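Local coordinates for protein type II restriction enzyme MspI (Moraxella sp., PDB 1SA3) that recognises the double-stranded DNA sequence 5'-CCGG-3' and cleaves it after the first cytosine, leaving fragments with 5'-phosphate ends, at residues D16-P19 against V25-D28. Numbering follows the deposited sequence.
With nucleotides of chain B; nucleotides of chain A.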
loop_
_atom_site.group_PDB
_atom_site.type_symbol
_atom_site.label_atom_id
_atom_site.label_comp_id
_atom_site.label_asym_id
_atom_site.label_seq_id
_atom_site.Cartn_x
_atom_site.Cartn_y
_atom_site.Cartn_z
ATOM N N ASP E 16 -12.996 -5.395 21.155
ATOM C CA ASP E 16 -13.994 -4.838 22.052
ATOM C C ASP E 16 -13.581 -4.769 23.515
ATOM O O ASP E 16 -14.280 -4.158 24.320
ATOM C CB ASP E 16 -15.316 -5.592 21.913
ATOM C CG ASP E 16 -15.903 -5.482 20.513
ATOM O OD1 ASP E 16 -15.677 -4.448 19.848
ATOM O OD2 ASP E 16 -16.603 -6.420 20.084
ATOM N N GLN E 17 -12.454 -5.382 23.868
ATOM C CA GLN E 17 -11.974 -5.335 25.250
ATOM C C GLN E 17 -10.990 -4.184 25.429
ATOM O O GLN E 17 -10.562 -3.890 26.546
ATOM C CB GLN E 17 -11.277 -6.640 25.644
ATOM C CG GLN E 17 -12.201 -7.800 25.991
ATOM C CD GLN E 17 -13.117 -8.195 24.850
ATOM O OE1 GLN E 17 -14.176 -7.596 24.649
ATOM N NE2 GLN E 17 -12.709 -9.203 24.087
ATOM N N LEU E 18 -10.628 -3.539 24.324
ATOM C CA LEU E 18 -9.688 -2.426 24.376
ATOM C C LEU E 18 -10.389 -1.108 24.658
ATOM O O LEU E 18 -11.289 -0.698 23.915
ATOM C CB LEU E 18 -8.903 -2.314 23.061
ATOM C CG LEU E 18 -7.896 -3.423 22.744
ATOM C CD1 LEU E 18 -7.294 -3.198 21.353
ATOM C CD2 LEU E 18 -6.804 -3.446 23.807
ATOM N N PRO E 19 -9.996 -0.429 25.750
ATOM C CA PRO E 19 -10.602 0.855 26.109
ATOM C C PRO E 19 -10.510 1.777 24.899
ATOM O O PRO E 19 -9.559 1.687 24.128
ATOM C CB PRO E 19 -9.727 1.336 27.265
ATOM C CG PRO E 19 -9.310 0.060 27.918
ATOM C CD PRO E 19 -8.982 -0.832 26.742
ATOM N N VAL E 25 -2.815 1.020 20.581
ATOM C CA VAL E 25 -2.942 -0.430 20.551
ATOM C C VAL E 25 -4.048 -0.842 19.598
ATOM O O VAL E 25 -3.939 -1.843 18.887
ATOM C CB VAL E 25 -3.262 -1.002 21.950
ATOM C CG1 VAL E 25 -3.484 -2.512 21.860
ATOM C CG2 VAL E 25 -2.116 -0.706 22.897
ATOM N N THR E 26 -5.113 -0.055 19.578
ATOM C CA THR E 26 -6.246 -0.349 18.721
ATOM C C THR E 26 -5.833 -0.329 17.248
ATOM O O THR E 26 -6.195 -1.233 16.503
ATOM C CB THR E 26 -7.388 0.648 18.987
ATOM O OG1 THR E 26 -7.833 0.497 20.341
ATOM C CG2 THR E 26 -8.557 0.397 18.055
ATOM N N SER E 27 -5.068 0.683 16.841
ATOM C CA SER E 27 -4.608 0.791 15.454
ATOM C C SER E 27 -3.735 -0.417 15.098
ATOM O O SER E 27 -3.924 -1.050 14.049
ATOM C CB SER E 27 -3.807 2.089 15.254
ATOM O OG SER E 27 -3.257 2.178 13.943
ATOM N N ASP E 28 -2.786 -0.736 15.977
ATOM C CA ASP E 28 -1.887 -1.868 15.769
ATOM C C ASP E 28 -2.667 -3.182 15.644
ATOM O O ASP E 28 -2.373 -4.013 14.782
ATOM C CB ASP E 28 -0.892 -1.983 16.936
ATOM C CG ASP E 28 0.064 -0.799 17.018
ATOM O OD1 ASP E 28 0.840 -0.740 17.995
ATOM O OD2 ASP E 28 0.048 0.067 16.113
ATOM P P DG B 8 0.770 3.230 23.204
ATOM O OP1 DG B 8 -0.400 2.405 23.596
ATOM O OP2 DG B 8 1.535 3.973 24.245
ATOM O "O5'" DG B 8 1.778 2.321 22.380
ATOM C "C5'" DG B 8 1.327 1.576 21.257
ATOM C "C4'" DG B 8 2.472 0.784 20.678
ATOM O "O4'" DG B 8 3.318 1.627 19.859
ATOM C "C3'" DG B 8 3.390 0.161 21.729
ATOM O "O3'" DG B 8 3.830 -1.093 21.237
ATOM C "C2'" DG B 8 4.572 1.114 21.756
ATOM C "C1'" DG B 8 4.662 1.476 20.288
ATOM N N9 DG B 8 5.386 2.699 19.963
ATOM C C8 DG B 8 5.439 3.870 20.678
ATOM N N7 DG B 8 6.181 4.784 20.107
ATOM C C5 DG B 8 6.643 4.173 18.949
ATOM C C6 DG B 8 7.493 4.666 17.929
ATOM O O6 DG B 8 8.021 5.779 17.841
ATOM N N1 DG B 8 7.707 3.713 16.940
ATOM C C2 DG B 8 7.174 2.448 16.930
ATOM N N2 DG B 8 7.500 1.668 15.889
ATOM N N3 DG B 8 6.378 1.979 17.875
ATOM C C4 DG B 8 6.161 2.890 18.846
ATOM P P DG A 6 -1.664 1.029 9.059
ATOM O OP1 DG A 6 -2.676 -0.017 8.750
ATOM O OP2 DG A 6 -1.065 1.818 7.944
ATOM O "O5'" DG A 6 -2.245 2.063 10.116
ATOM C "C5'" DG A 6 -2.432 3.433 9.782
ATOM C "C4'" DG A 6 -2.746 4.218 11.030
ATOM O "O4'" DG A 6 -1.466 4.554 11.627
ATOM C "C3'" DG A 6 -3.420 5.554 10.733
ATOM O "O3'" DG A 6 -4.806 5.582 11.021
ATOM C "C2'" DG A 6 -2.717 6.562 11.620
ATOM C "C1'" DG A 6 -1.440 5.894 12.097
ATOM N N9 DG A 6 -0.357 6.603 11.418
ATOM C C8 DG A 6 0.323 6.217 10.284
ATOM N N7 DG A 6 1.125 7.149 9.825
ATOM C C5 DG A 6 0.992 8.195 10.731
ATOM C C6 DG A 6 1.610 9.484 10.755
ATOM O O6 DG A 6 2.410 9.972 9.944
ATOM N N1 DG A 6 1.195 10.231 11.858
ATOM C C2 DG A 6 0.293 9.800 12.812
ATOM N N2 DG A 6 0.005 10.670 13.805
ATOM N N3 DG A 6 -0.288 8.606 12.796
ATOM C C4 DG A 6 0.104 7.863 11.737
#
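L18 reaches from the segment 16-19, where a 3-10 turn runs out into loop, to the first turns of helix 23-41, setting both methyl groups against V25 and its CB and CD1 against the hydroxyl of T26. CD1 lies 3.9 Å from CG1 of V25 and CD2 4.0 Å from that same methyl, so one branch of the valine meets both methyl branches of the leucine, the two side chains crossing at about a right angle. V25 divides its branches between protein and DNA: CG1, anti to the backbone N (chi1 176°), packs on L18, whereas CG2 comes 3.6 Å from the phosphate oxygen OP1 of DG8 of chain B. T26 and L18 run past each other in opposite directions, with OG1 of T26 3.9 Å from CD1 of L18. That hydroxyl is hydrogen-bonded to the carbonyl oxygen of Q22, one turn back, and touches the leucine carbons by van der Waals contact. D28 OD1 lies 3.5 Å from C4' of DG8 of chain B. In this PDDEXK-clan endonuclease, the small, mainly apolar contact joins the segment after helix 4-12 to helix 23-41, whose start lies beside both DNA strands; R212, between strands 203-210 and 213-221, hydrogen-bonds the carbonyl oxygen of L18.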